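Local coordinates for adherence and virulence protein A (Streptococcus pneumoniae, PDB 6PON) that probably binds fibronectin and contributes to the adherence and virulence of the pneumococcus, at residues 84-89 / 102-107; 77-82 / 139-144; 94-99 / 200-205; 115-120 / 132-137. All blocks are in the same frame, centred on the assembly; numbering follows the deposited sequence.

Contact 1. Residues 84-89 / 102-107; sequences QGALIE and ITVSNK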
loop_
_atom_site.group_PDB
_atom_site.type_symbol
_atom_site.label_atom_id
_atom_site.label_comp_id
_atom_site.label_asym_id
_atom_site.label_seq_id
_atom_site.Cartn_x
_atom_site.Cartn_y
_atom_site.Cartn_z
ATOM N N GLN B 84 -11.620 -17.753 -45.996
ATOM C CA GLN B 84 -11.098 -19.027 -46.483
ATOM C C GLN B 84 -9.677 -18.863 -47.019
ATOM O O GLN B 84 -9.465 -18.190 -48.030
ATOM C CB GLN B 84 -12.014 -19.595 -47.563
ATOM C CG GLN B 84 -11.616 -20.978 -48.047
ATOM C CD GLN B 84 -11.735 -22.041 -46.971
ATOM O OE1 GLN B 84 -12.814 -22.282 -46.435
ATOM N NE2 GLN B 84 -10.618 -22.675 -46.643
ATOM N N GLY B 85 -8.695 -19.450 -46.340
ATOM C CA GLY B 85 -7.308 -19.284 -46.722
ATOM C C GLY B 85 -6.659 -18.002 -46.247
ATOM O O GLY B 85 -5.527 -17.711 -46.650
ATOM N N ALA B 86 -7.330 -17.225 -45.402
ATOM C CA ALA B 86 -6.790 -15.926 -45.054
ATOM C C ALA B 86 -5.585 -16.069 -44.125
ATOM O O ALA B 86 -5.406 -17.074 -43.438
ATOM C CB ALA B 86 -7.866 -15.055 -44.408
ATOM N N LEU B 87 -4.741 -15.044 -44.130
ATOM C CA LEU B 87 -3.590 -14.962 -43.249
ATOM C C LEU B 87 -3.955 -14.073 -42.066
ATOM O O LEU B 87 -4.575 -13.020 -42.237
ATOM C CB LEU B 87 -2.373 -14.401 -43.988
ATOM C CG LEU B 87 -1.197 -14.029 -43.083
ATOM C CD1 LEU B 87 -0.519 -15.290 -42.566
ATOM C CD2 LEU B 87 -0.195 -13.113 -43.774
ATOM N N ILE B 88 -3.603 -14.513 -40.865
ATOM C CA ILE B 88 -3.944 -13.776 -39.656
ATOM C C ILE B 88 -2.824 -12.783 -39.385
ATOM O O ILE B 88 -1.704 -13.174 -39.056
ATOM C CB ILE B 88 -4.175 -14.718 -38.473
ATOM C CG1 ILE B 88 -5.469 -15.502 -38.697
ATOM C CG2 ILE B 88 -4.266 -13.929 -37.173
ATOM C CD1 ILE B 88 -5.714 -16.580 -37.701
ATOM N N GLU B 89 -3.120 -11.495 -39.528
ATOM C CA GLU B 89 -2.045 -10.515 -39.470
ATOM C C GLU B 89 -1.788 -9.990 -38.067
ATOM O O GLU B 89 -0.629 -9.823 -37.684
ATOM C CB GLU B 89 -2.340 -9.363 -40.427
ATOM C CG GLU B 89 -1.930 -9.726 -41.848
ATOM C CD GLU B 89 -2.329 -8.693 -42.868
ATOM O OE1 GLU B 89 -3.209 -7.848 -42.569
ATOM O OE2 GLU B 89 -1.751 -8.736 -43.977
ATOM N N ILE B 102 -9.321 -8.963 -35.126
ATOM C CA ILE B 102 -8.447 -9.886 -35.818
ATOM C C ILE B 102 -8.341 -9.375 -37.243
ATOM O O ILE B 102 -9.328 -9.413 -37.997
ATOM C CB ILE B 102 -8.991 -11.322 -35.795
ATOM C CG1 ILE B 102 -9.121 -11.810 -34.353
ATOM C CG2 ILE B 102 -8.104 -12.226 -36.672
ATOM C CD1 ILE B 102 -9.879 -13.102 -34.198
ATOM N N THR B 103 -7.162 -8.897 -37.617
ATOM C CA THR B 103 -6.956 -8.411 -38.970
ATOM C C THR B 103 -6.408 -9.540 -39.831
ATOM O O THR B 103 -5.518 -10.294 -39.411
ATOM C CB THR B 103 -6.018 -7.204 -38.993
ATOM O OG1 THR B 103 -6.457 -6.259 -38.020
ATOM C CG2 THR B 103 -6.087 -6.529 -40.323
ATOM N N VAL B 104 -6.973 -9.663 -41.030
ATOM C CA VAL B 104 -6.632 -10.718 -41.972
ATOM C C VAL B 104 -6.463 -10.115 -43.353
ATOM O O VAL B 104 -7.037 -9.077 -43.692
ATOM C CB VAL B 104 -7.700 -11.826 -42.049
ATOM C CG1 VAL B 104 -7.951 -12.414 -40.682
ATOM C CG2 VAL B 104 -8.980 -11.261 -42.669
ATOM N N SER B 105 -5.675 -10.804 -44.158
ATOM C CA SER B 105 -5.518 -10.478 -45.557
ATOM C C SER B 105 -5.706 -11.758 -46.354
ATOM O O SER B 105 -5.415 -12.856 -45.869
ATOM C CB SER B 105 -4.150 -9.842 -45.826
ATOM O OG SER B 105 -3.124 -10.642 -45.294
ATOM N N ASN B 106 -6.206 -11.606 -47.574
ATOM C CA ASN B 106 -6.541 -12.736 -48.427
ATOM C C ASN B 106 -6.451 -12.278 -49.880
ATOM O O ASN B 106 -6.180 -11.107 -50.174
ATOM C CB ASN B 106 -7.934 -13.273 -48.079
ATOM C CG ASN B 106 -8.086 -14.753 -48.365
ATOM O OD1 ASN B 106 -7.279 -15.346 -49.075
ATOM N ND2 ASN B 106 -9.130 -15.360 -47.808
ATOM N N LYS B 107 -6.649 -13.213 -50.796
ATOM C CA LYS B 107 -6.881 -12.852 -52.183
ATOM C C LYS B 107 -8.365 -13.014 -52.481
ATOM O O LYS B 107 -9.090 -13.686 -51.745
ATOM C CB LYS B 107 -6.017 -13.691 -53.142
ATOM C CG LYS B 107 -6.079 -15.203 -52.954
ATOM C CD LYS B 107 -5.372 -15.918 -54.118
ATOM C CE LYS B 107 -4.490 -17.081 -53.634
ATOM N NZ LYS B 107 -5.219 -18.374 -53.449
#
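S105 and E89 meet on one face of an antiparallel beta hairpin, the pairing of strand 87-93 with strand 99-107, while A86, I88 and V104 lie on the other. The S105 hydroxyl gives a hydrogen bond to E89, OG to OE2 2.7 Å, and arrives from above the carboxylate plane. Two torsions bring the groups together: S105 holds OG between its backbone N and carbonyl carbon (chi1 52°), and E89 runs extended beyond CG. The other carboxylate oxygen, OE1, accepts from Q115 of the next strand, so a short hydroxyl and a long acid suit a surface where three strands are tied across their side chains. On the buried face small and branched residues fit closely, with A86 CB 4.0 Å from V104 CB and I88 CG2 4.2 Å from I102 CG2. Between the strands, L87 and S105 exchange backbone hydrogen bonds in both directions. G85 has positive phi, where a CB would press on the preceding carbonyl. From the partner strand, the N106 amide reaches the end of helix 74-83: ND2 donates to Y82 O and also to Q84 O at 2.9 Å, the latter in the amide's own plane but from above the carbonyl plane of Q84.

Contact 2. Residues 77-82 / 139-144; sequences MVLRKY and ILEVIK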
loop_
_atom_site.group_PDB
_atom_site.type_symbol
_atom_site.label_atom_id
_atom_site.label_comp_id
_atom_site.label_asym_id
_atom_site.label_seq_id
_atom_site.Cartn_x
_atom_site.Cartn_y
_atom_site.Cartn_z
ATOM N N MET B 77 -21.177 -17.997 -45.592
ATOM C CA MET B 77 -20.659 -17.896 -46.954
ATOM C C MET B 77 -19.986 -16.554 -47.189
ATOM O O MET B 77 -18.977 -16.481 -47.899
ATOM C CB MET B 77 -21.781 -18.098 -47.980
ATOM C CG MET B 77 -22.711 -19.257 -47.668
ATOM S SD MET B 77 -24.002 -19.519 -48.902
ATOM C CE MET B 77 -23.159 -20.823 -49.742
ATOM N N VAL B 78 -20.540 -15.476 -46.625
ATOM C CA VAL B 78 -19.872 -14.176 -46.703
ATOM C C VAL B 78 -18.545 -14.209 -45.948
ATOM O O VAL B 78 -17.535 -13.687 -46.425
ATOM C CB VAL B 78 -20.792 -13.047 -46.189
ATOM C CG1 VAL B 78 -20.072 -11.690 -46.236
ATOM C CG2 VAL B 78 -22.061 -12.980 -47.010
ATOM N N LEU B 79 -18.509 -14.842 -44.775
ATOM C CA LEU B 79 -17.233 -14.920 -44.065
ATOM C C LEU B 79 -16.238 -15.787 -44.822
ATOM O O LEU B 79 -15.040 -15.475 -44.867
ATOM C CB LEU B 79 -17.431 -15.443 -42.632
ATOM C CG LEU B 79 -17.499 -14.317 -41.582
ATOM C CD1 LEU B 79 -18.684 -13.392 -41.833
ATOM C CD2 LEU B 79 -17.512 -14.839 -40.140
ATOM N N ARG B 80 -16.706 -16.887 -45.420
ATOM C CA ARG B 80 -15.783 -17.747 -46.151
ATOM C C ARG B 80 -15.180 -17.008 -47.336
ATOM O O ARG B 80 -13.960 -17.041 -47.542
ATOM C CB ARG B 80 -16.489 -19.027 -46.579
ATOM C CG ARG B 80 -16.758 -19.963 -45.385
ATOM C CD ARG B 80 -17.419 -21.235 -45.838
ATOM N NE ARG B 80 -17.648 -22.184 -44.762
ATOM C CZ ARG B 80 -18.412 -23.259 -44.908
ATOM N NH1 ARG B 80 -18.997 -23.488 -46.077
ATOM N NH2 ARG B 80 -18.587 -24.104 -43.902
ATOM N N LYS B 81 -16.014 -16.279 -48.079
ATOM C CA LYS B 81 -15.548 -15.480 -49.205
ATOM C C LYS B 81 -14.321 -14.636 -48.851
ATOM O O LYS B 81 -13.436 -14.453 -49.691
ATOM C CB LYS B 81 -16.705 -14.600 -49.703
ATOM C CG LYS B 81 -16.262 -13.431 -50.548
ATOM C CD LYS B 81 -17.391 -12.849 -51.380
ATOM C CE LYS B 81 -18.505 -12.324 -50.516
ATOM N NZ LYS B 81 -19.478 -11.545 -51.330
ATOM N N TYR B 82 -14.220 -14.150 -47.610
ATOM C CA TYR B 82 -13.048 -13.370 -47.217
ATOM C C TYR B 82 -12.054 -14.131 -46.362
ATOM O O TYR B 82 -10.864 -13.807 -46.394
ATOM C CB TYR B 82 -13.462 -12.108 -46.461
ATOM C CG TYR B 82 -14.297 -11.190 -47.300
ATOM C CD1 TYR B 82 -13.715 -10.300 -48.198
ATOM C CD2 TYR B 82 -15.672 -11.230 -47.218
ATOM C CE1 TYR B 82 -14.504 -9.446 -48.980
ATOM C CE2 TYR B 82 -16.464 -10.400 -47.986
ATOM C CZ TYR B 82 -15.879 -9.509 -48.864
ATOM O OH TYR B 82 -16.701 -8.702 -49.618
ATOM N N ILE B 139 -19.567 -3.034 -42.716
ATOM C CA ILE B 139 -19.803 -4.402 -42.268
ATOM C C ILE B 139 -20.047 -5.290 -43.479
ATOM O O ILE B 139 -21.006 -5.084 -44.237
ATOM C CB ILE B 139 -20.983 -4.467 -41.293
ATOM C CG1 ILE B 139 -20.580 -3.845 -39.955
ATOM C CG2 ILE B 139 -21.455 -5.926 -41.110
ATOM C CD1 ILE B 139 -21.518 -2.762 -39.502
ATOM N N LEU B 140 -19.177 -6.281 -43.676
ATOM C CA LEU B 140 -19.435 -7.271 -44.711
ATOM C C LEU B 140 -20.540 -8.234 -44.285
ATOM O O LEU B 140 -21.356 -8.657 -45.115
ATOM C CB LEU B 140 -18.145 -8.012 -45.049
ATOM C CG LEU B 140 -17.056 -7.103 -45.643
ATOM C CD1 LEU B 140 -15.658 -7.755 -45.546
ATOM C CD2 LEU B 140 -17.417 -6.679 -47.121
ATOM N N GLU B 141 -20.600 -8.570 -43.000
ATOM C CA GLU B 141 -21.597 -9.495 -42.464
ATOM C C GLU B 141 -21.457 -9.510 -40.941
ATOM O O GLU B 141 -20.441 -9.077 -40.389
ATOM C CB GLU B 141 -21.432 -10.893 -43.090
ATOM C CG GLU B 141 -22.520 -11.931 -42.858
ATOM C CD GLU B 141 -23.966 -11.428 -42.871
ATOM O OE1 GLU B 141 -24.730 -11.792 -43.790
ATOM O OE2 GLU B 141 -24.375 -10.725 -41.920
ATOM N N VAL B 142 -22.500 -9.971 -40.261
ATOM C CA VAL B 142 -22.566 -9.799 -38.819
ATOM C C VAL B 142 -23.532 -10.829 -38.258
ATOM O O VAL B 142 -24.645 -11.001 -38.770
ATOM C CB VAL B 142 -22.981 -8.365 -38.437
ATOM C CG1 VAL B 142 -24.197 -7.922 -39.242
ATOM C CG2 VAL B 142 -23.289 -8.279 -36.956
ATOM N N ILE B 143 -23.113 -11.520 -37.195
ATOM C CA ILE B 143 -23.805 -12.740 -36.821
ATOM C C ILE B 143 -25.172 -12.465 -36.218
ATOM O O ILE B 143 -26.047 -13.333 -36.280
ATOM C CB ILE B 143 -22.918 -13.574 -35.886
ATOM C CG1 ILE B 143 -23.212 -15.062 -36.085
ATOM C CG2 ILE B 143 -23.095 -13.134 -34.427
ATOM C CD1 ILE B 143 -22.247 -15.953 -35.349
ATOM N N LYS B 144 -25.402 -11.279 -35.661
ATOM C CA LYS B 144 -26.725 -10.901 -35.168
ATOM C C LYS B 144 -27.126 -9.585 -35.822
ATOM O O LYS B 144 -26.684 -8.516 -35.389
ATOM C CB LYS B 144 -26.745 -10.778 -33.653
ATOM C CG LYS B 144 -27.324 -11.998 -32.965
ATOM C CD LYS B 144 -27.592 -11.731 -31.485
ATOM C CE LYS B 144 -26.320 -11.776 -30.676
ATOM N NZ LYS B 144 -26.482 -11.117 -29.344
#
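L140 lays its CD1 methyl over the ring of Y82, 3.7 Å from the centroid and only 11° off the normal, a CH-pi contact squarely over the face. The second branch, CD2, reaches the phenol end and lies 3.3 Å from Y82 OH. This two-pronged fit is one tight part of the contact; the forked end of a leucine suits it, since one methyl can sit on the ring centre while its twin follows the rim toward the hydroxyl. The other tight part is V78 against E141. With CG1 anti to the backbone N (chi1 178°), V78 turns that methyl onto E141 CB at 3.5 Å, and the two side chains cross at about a right angle. L79 CD1 adds to the same CB from deeper in the interface. The strand owes this double approach to a classic beta bulge: L140 and E141 both face L131 of strand 128-133, and both side chains point to helix 74-83, which lies over one face of the five-stranded sheet, Y82 also touching L131. E141 offers the helix its methylene carbons, while its carboxylate bends back so that OE2 accepts from V142 N at 2.6 Å through the anti lone pair, and also from H145. Packing is looser beyond the Y82 ring, where the exposed K81 makes no contact with 139-144; its CG lies near the rim of the ring on the face opposite L140.

Contact 3. Residues 94-99 / 200-205; sequences VENDRI and QGLGRD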
loop_
_atom_site.group_PDB
_atom_site.type_symbol
_atom_site.label_atom_id
_atom_site.label_comp_id
_atom_site.label_asym_id
_atom_site.label_seq_id
_atom_site.Cartn_x
_atom_site.Cartn_y
_atom_site.Cartn_z
ATOM N N VAL B 94 -9.058 -4.124 -27.909
ATOM C CA VAL B 94 -9.249 -2.676 -27.863
ATOM C C VAL B 94 -9.108 -2.232 -26.415
ATOM O O VAL B 94 -9.980 -2.512 -25.589
ATOM C CB VAL B 94 -10.609 -2.254 -28.427
ATOM C CG1 VAL B 94 -10.701 -0.737 -28.428
ATOM C CG2 VAL B 94 -10.816 -2.813 -29.818
ATOM N N GLU B 95 -8.017 -1.542 -26.102
ATOM C CA GLU B 95 -7.817 -0.962 -24.765
ATOM C C GLU B 95 -7.919 -2.101 -23.748
ATOM O O GLU B 95 -7.261 -3.139 -23.933
ATOM C CB GLU B 95 -8.805 0.188 -24.575
ATOM C CG GLU B 95 -8.362 1.510 -25.172
ATOM C CD GLU B 95 -6.937 1.921 -24.744
ATOM O OE1 GLU B 95 -6.061 2.049 -25.635
ATOM O OE2 GLU B 95 -6.690 2.117 -23.529
ATOM N N ASN B 96 -8.720 -1.970 -22.688
ATOM C CA ASN B 96 -9.020 -3.076 -21.789
ATOM C C ASN B 96 -10.504 -3.405 -21.824
ATOM O O ASN B 96 -11.051 -3.941 -20.862
ATOM C CB ASN B 96 -8.581 -2.780 -20.356
ATOM C CG ASN B 96 -8.380 -4.048 -19.529
ATOM O OD1 ASN B 96 -7.675 -4.965 -19.947
ATOM N ND2 ASN B 96 -9.001 -4.100 -18.346
ATOM N N ASP B 97 -11.165 -3.086 -22.933
ATOM C CA ASP B 97 -12.574 -3.399 -23.082
ATOM C C ASP B 97 -12.727 -4.837 -23.581
ATOM O O ASP B 97 -11.751 -5.507 -23.919
ATOM C CB ASP B 97 -13.228 -2.406 -24.039
ATOM C CG ASP B 97 -14.729 -2.268 -23.820
ATOM O OD1 ASP B 97 -15.348 -3.102 -23.112
ATOM O OD2 ASP B 97 -15.296 -1.309 -24.386
ATOM N N ARG B 98 -13.969 -5.316 -23.610
ATOM C CA ARG B 98 -14.271 -6.685 -24.035
ATOM C C ARG B 98 -14.538 -6.742 -25.542
ATOM O O ARG B 98 -15.619 -7.104 -26.006
ATOM C CB ARG B 98 -15.450 -7.237 -23.237
ATOM C CG ARG B 98 -15.153 -7.514 -21.730
ATOM C CD ARG B 98 -16.441 -7.563 -20.905
ATOM N NE ARG B 98 -17.184 -6.348 -21.212
ATOM C CZ ARG B 98 -18.497 -6.198 -21.084
ATOM N NH1 ARG B 98 -19.253 -7.205 -20.657
ATOM N NH2 ARG B 98 -19.057 -5.046 -21.433
ATOM N N ILE B 99 -13.510 -6.377 -26.310
ATOM C CA ILE B 99 -13.567 -6.343 -27.769
ATOM C C ILE B 99 -12.244 -6.840 -28.323
ATOM O O ILE B 99 -11.180 -6.344 -27.931
ATOM C CB ILE B 99 -13.831 -4.929 -28.315
ATOM C CG1 ILE B 99 -14.986 -4.278 -27.575
ATOM C CG2 ILE B 99 -14.088 -4.986 -29.833
ATOM C CD1 ILE B 99 -15.341 -2.947 -28.102
ATOM N N GLN B 200 -11.585 0.514 -16.629
ATOM C CA GLN B 200 -12.196 -0.198 -17.741
ATOM C C GLN B 200 -11.824 -1.674 -17.697
ATOM O O GLN B 200 -10.658 -2.020 -17.494
ATOM C CB GLN B 200 -11.712 0.422 -19.052
ATOM C CG GLN B 200 -12.284 -0.182 -20.302
ATOM C CD GLN B 200 -11.612 0.371 -21.545
ATOM O OE1 GLN B 200 -10.434 0.729 -21.515
ATOM N NE2 GLN B 200 -12.363 0.447 -22.646
ATOM N N GLY B 201 -12.810 -2.540 -17.906
ATOM C CA GLY B 201 -12.512 -3.945 -18.091
ATOM C C GLY B 201 -12.378 -4.741 -16.818
ATOM O O GLY B 201 -11.691 -5.771 -16.804
ATOM N N LEU B 202 -13.014 -4.293 -15.743
ATOM C CA LEU B 202 -12.958 -4.952 -14.445
ATOM C C LEU B 202 -14.330 -5.550 -14.169
ATOM O O LEU B 202 -15.288 -4.812 -13.923
ATOM C CB LEU B 202 -12.545 -3.961 -13.357
ATOM C CG LEU B 202 -11.039 -3.861 -13.078
ATOM C CD1 LEU B 202 -10.206 -3.840 -14.350
ATOM C CD2 LEU B 202 -10.706 -2.661 -12.187
ATOM N N GLY B 203 -14.436 -6.882 -14.258
ATOM C CA GLY B 203 -15.619 -7.568 -13.778
ATOM C C GLY B 203 -15.722 -7.459 -12.270
ATOM O O GLY B 203 -14.816 -6.977 -11.592
ATOM N N ARG B 204 -16.848 -7.923 -11.719
ATOM C CA ARG B 204 -17.073 -7.720 -10.286
ATOM C C ARG B 204 -16.145 -8.610 -9.452
ATOM O O ARG B 204 -15.590 -8.164 -8.441
ATOM C CB ARG B 204 -18.559 -7.934 -9.946
ATOM C CG ARG B 204 -18.852 -8.461 -8.532
ATOM C CD ARG B 204 -20.352 -8.745 -8.232
ATOM N NE ARG B 204 -20.985 -9.709 -9.143
ATOM C CZ ARG B 204 -20.813 -11.032 -9.114
ATOM N NH1 ARG B 204 -19.972 -11.599 -8.245
ATOM N NH2 ARG B 204 -21.466 -11.774 -9.996
ATOM N N ASP B 205 -15.902 -9.845 -9.894
ATOM C CA ASP B 205 -14.972 -10.696 -9.155
ATOM C C ASP B 205 -13.552 -10.148 -9.211
ATOM O O ASP B 205 -12.861 -10.095 -8.185
ATOM C CB ASP B 205 -15.019 -12.133 -9.670
ATOM C CG ASP B 205 -14.744 -12.257 -11.175
ATOM O OD1 ASP B 205 -15.070 -11.338 -11.971
ATOM O OD2 ASP B 205 -14.205 -13.320 -11.557
#
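Q200 reaches across to the turn at N96, its side chain starting with CG anti to the backbone N (chi1 -178°) and then running extended. CB points toward the turn, and CG comes to 4.0 Å from the carbonyl carbon of N96. At CD the amide lies beside the backbone, near the nitrogens of N96 and D97. Its two tips then part: OE1 takes a weak hydrogen bond from N96 N at 3.4 Å and lies close to E95 CB, whereas NE2 rests 3.3 Å from D97 CB without bonding to the carboxylate. A long, flat amide suits this place, because it can follow the peptide chain and still present an acceptor to it. N96 answers with its own amide, sending ND2 to Q200 O at 2.8 Å in a nearly straight bond (177°) that lies in the asparagine's amide plane. Next along, G201 CA approaches N96 O to 3.1 Å, a CA-H...O contact so close that a CB there would collide with that oxygen. N96 belongs to a type II' beta turn from V94 to D97, and E95, at its second position, holds positive phi while its carboxylate bonds to N172. The turn joins strands 87-93 and 99-107, and the segment it meets links helix 192-198 to the long helix 204-225, with G203 as N-cap; just beside it, L202 packs on F226 of the second subunit.

Contact 4. Residues 115-120 / 132-137; sequences QATLII and VDKSSH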
loop_
_atom_site.group_PDB
_atom_site.type_symbol
_atom_site.label_atom_id
_atom_site.label_comp_id
_atom_site.label_asym_id
_atom_site.label_seq_id
_atom_site.Cartn_x
_atom_site.Cartn_y
_atom_site.Cartn_z
ATOM N N GLN B 115 -8.295 -7.031 -47.545
ATOM C CA GLN B 115 -8.101 -7.026 -46.098
ATOM C C GLN B 115 -9.446 -6.906 -45.387
ATOM O O GLN B 115 -10.368 -6.254 -45.878
ATOM C CB GLN B 115 -7.204 -5.873 -45.633
ATOM C CG GLN B 115 -5.775 -6.269 -45.255
ATOM C CD GLN B 115 -5.031 -5.191 -44.422
ATOM O OE1 GLN B 115 -5.279 -3.988 -44.556
ATOM N NE2 GLN B 115 -4.127 -5.637 -43.550
ATOM N N ALA B 116 -9.548 -7.521 -44.210
ATOM C CA ALA B 116 -10.768 -7.415 -43.425
ATOM C C ALA B 116 -10.435 -7.599 -41.955
ATOM O O ALA B 116 -9.390 -8.151 -41.597
ATOM C CB ALA B 116 -11.821 -8.443 -43.882
ATOM N N THR B 117 -11.338 -7.137 -41.099
ATOM C CA THR B 117 -11.178 -7.248 -39.652
ATOM C C THR B 117 -12.336 -8.056 -39.085
ATOM O O THR B 117 -13.503 -7.721 -39.319
ATOM C CB THR B 117 -11.146 -5.877 -38.979
ATOM O OG1 THR B 117 -10.257 -5.003 -39.684
ATOM C CG2 THR B 117 -10.693 -6.021 -37.520
ATOM N N LEU B 118 -12.020 -9.118 -38.356
ATOM C CA LEU B 118 -13.029 -9.926 -37.687
ATOM C C LEU B 118 -13.092 -9.453 -36.242
ATOM O O LEU B 118 -12.083 -9.497 -35.537
ATOM C CB LEU B 118 -12.686 -11.414 -37.783
ATOM C CG LEU B 118 -13.621 -12.420 -37.102
ATOM C CD1 LEU B 118 -15.000 -12.423 -37.738
ATOM C CD2 LEU B 118 -12.998 -13.801 -37.122
ATOM N N ILE B 119 -14.259 -8.968 -35.819
ATOM C CA ILE B 119 -14.439 -8.293 -34.537
ATOM C C ILE B 119 -15.440 -9.072 -33.695
ATOM O O ILE B 119 -16.555 -9.355 -34.158
ATOM C CB ILE B 119 -14.951 -6.853 -34.712
ATOM C CG1 ILE B 119 -14.053 -6.031 -35.637
ATOM C CG2 ILE B 119 -15.143 -6.195 -33.336
ATOM C CD1 ILE B 119 -14.594 -4.609 -35.916
ATOM N N ILE B 120 -15.070 -9.373 -32.445
ATOM C CA ILE B 120 -16.017 -9.917 -31.480
ATOM C C ILE B 120 -16.182 -8.906 -30.353
ATOM O O ILE B 120 -15.194 -8.413 -29.802
ATOM C CB ILE B 120 -15.600 -11.303 -30.937
ATOM C CG1 ILE B 120 -16.637 -11.802 -29.927
ATOM C CG2 ILE B 120 -14.186 -11.297 -30.290
ATOM C CD1 ILE B 120 -16.361 -13.203 -29.389
ATOM N N VAL B 132 -15.643 -6.829 -41.022
ATOM C CA VAL B 132 -15.677 -5.463 -41.514
ATOM C C VAL B 132 -14.595 -5.323 -42.563
ATOM O O VAL B 132 -13.457 -5.749 -42.336
ATOM C CB VAL B 132 -15.471 -4.446 -40.377
ATOM C CG1 VAL B 132 -15.380 -3.043 -40.934
ATOM C CG2 VAL B 132 -16.595 -4.558 -39.389
ATOM N N ASP B 133 -14.944 -4.743 -43.711
ATOM C CA ASP B 133 -13.927 -4.532 -44.728
ATOM C C ASP B 133 -13.001 -3.407 -44.312
ATOM O O ASP B 133 -13.456 -2.342 -43.905
ATOM C CB ASP B 133 -14.523 -4.202 -46.081
ATOM C CG ASP B 133 -13.446 -3.951 -47.097
ATOM O OD1 ASP B 133 -12.983 -2.804 -47.198
ATOM O OD2 ASP B 133 -13.016 -4.922 -47.744
ATOM N N LYS B 134 -11.700 -3.633 -44.481
ATOM C CA LYS B 134 -10.695 -2.777 -43.860
ATOM C C LYS B 134 -10.606 -1.404 -44.530
ATOM O O LYS B 134 -10.348 -0.400 -43.849
ATOM C CB LYS B 134 -9.343 -3.489 -43.891
ATOM C CG LYS B 134 -8.185 -2.694 -43.339
ATOM C CD LYS B 134 -8.068 -2.860 -41.846
ATOM C CE LYS B 134 -6.807 -2.202 -41.315
ATOM N NZ LYS B 134 -6.810 -2.221 -39.836
ATOM N N SER B 135 -10.814 -1.334 -45.851
ATOM C CA SER B 135 -10.719 -0.054 -46.548
ATOM C C SER B 135 -12.014 0.743 -46.423
ATOM O O SER B 135 -12.009 1.882 -45.942
ATOM C CB SER B 135 -10.358 -0.275 -48.018
ATOM O OG SER B 135 -11.040 -1.397 -48.538
ATOM N N SER B 136 -13.140 0.150 -46.828
ATOM C CA SER B 136 -14.416 0.856 -46.769
ATOM C C SER B 136 -14.939 1.036 -45.344
ATOM O O SER B 136 -15.744 1.943 -45.115
ATOM C CB SER B 136 -15.456 0.115 -47.610
ATOM O OG SER B 136 -15.677 -1.188 -47.093
ATOM N N HIS B 137 -14.517 0.192 -44.396
ATOM C CA HIS B 137 -15.022 0.193 -43.018
ATOM C C HIS B 137 -16.524 -0.121 -42.948
ATOM O O HIS B 137 -17.220 0.265 -41.998
ATOM C CB HIS B 137 -14.688 1.506 -42.310
ATOM C CG HIS B 137 -13.216 1.754 -42.197
ATOM N ND1 HIS B 137 -12.394 0.991 -41.392
ATOM C CD2 HIS B 137 -12.411 2.659 -42.807
ATOM C CE1 HIS B 137 -11.149 1.423 -41.502
ATOM N NE2 HIS B 137 -11.132 2.432 -42.356
#
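Strands 113-121 and 128-133 run antiparallel, T117 and V132 exchanging backbone hydrogen bonds in both directions and A116 facing D133 as a non-hydrogen-bonded pair. I119 and V132 carry the apolar part of the face that bears T117, their side chains crossing with I119 CD1 4.0 Å from V132 CG2; beta-branched residues suit extended backbone and give the strands a broad greasy surface, to which Y162 also packs. Further along the same face, K134 and Q115 lie side by side and point the same way. With CG anti to the backbone N (chi1 177°), K134 sets CG 3.4 Å from Q115 OE1; the bend at chi2 carries CD to 3.7 Å from T117 OG1, so its methylenes rest on polar neighbours. Q115 turns its NE2 to E89 of the outermost strand 87-93, across strand 99-107. This is a beta hairpin of the five-stranded meander, and at K134 the second strand gives way to a turn: K134 N bonds Q115 O, but at 3.3 Å and from above the carbonyl plane. D133 organises that turn in an Asx motif. A short carboxylate suits the place, since OD1 gathers S136 N at 3.0 Å, S136 OG, and S135 OG at 2.7 Å on its syn lone pair.

In the fold
Contacts 1, 2 and 4 belong to one five-stranded antiparallel sheet, their centres 10 to 13 Å apart. Contacts 1 and 4 are strand pairings, rich in backbone hydrogen bonds, and share neighbouring strands 99-107 and 113-121. Their buried apolar side chains lie on the A86, I88 and V104 face of contact 1 and at I119 and V132 of contact 4, whereas the polar pairs and the turn at 134-137 lie nearer the surface. Contact 2 seats a helix on the last strand with no hydrogen bond across it, and L140 also packs on contact 4. Contact 3, about 26 Å from contacts 1 and 2 between centres, relies on side-chain amides and glycine where loops meet, close to the chain's centre and the second subunit, touching contact 4 through I99.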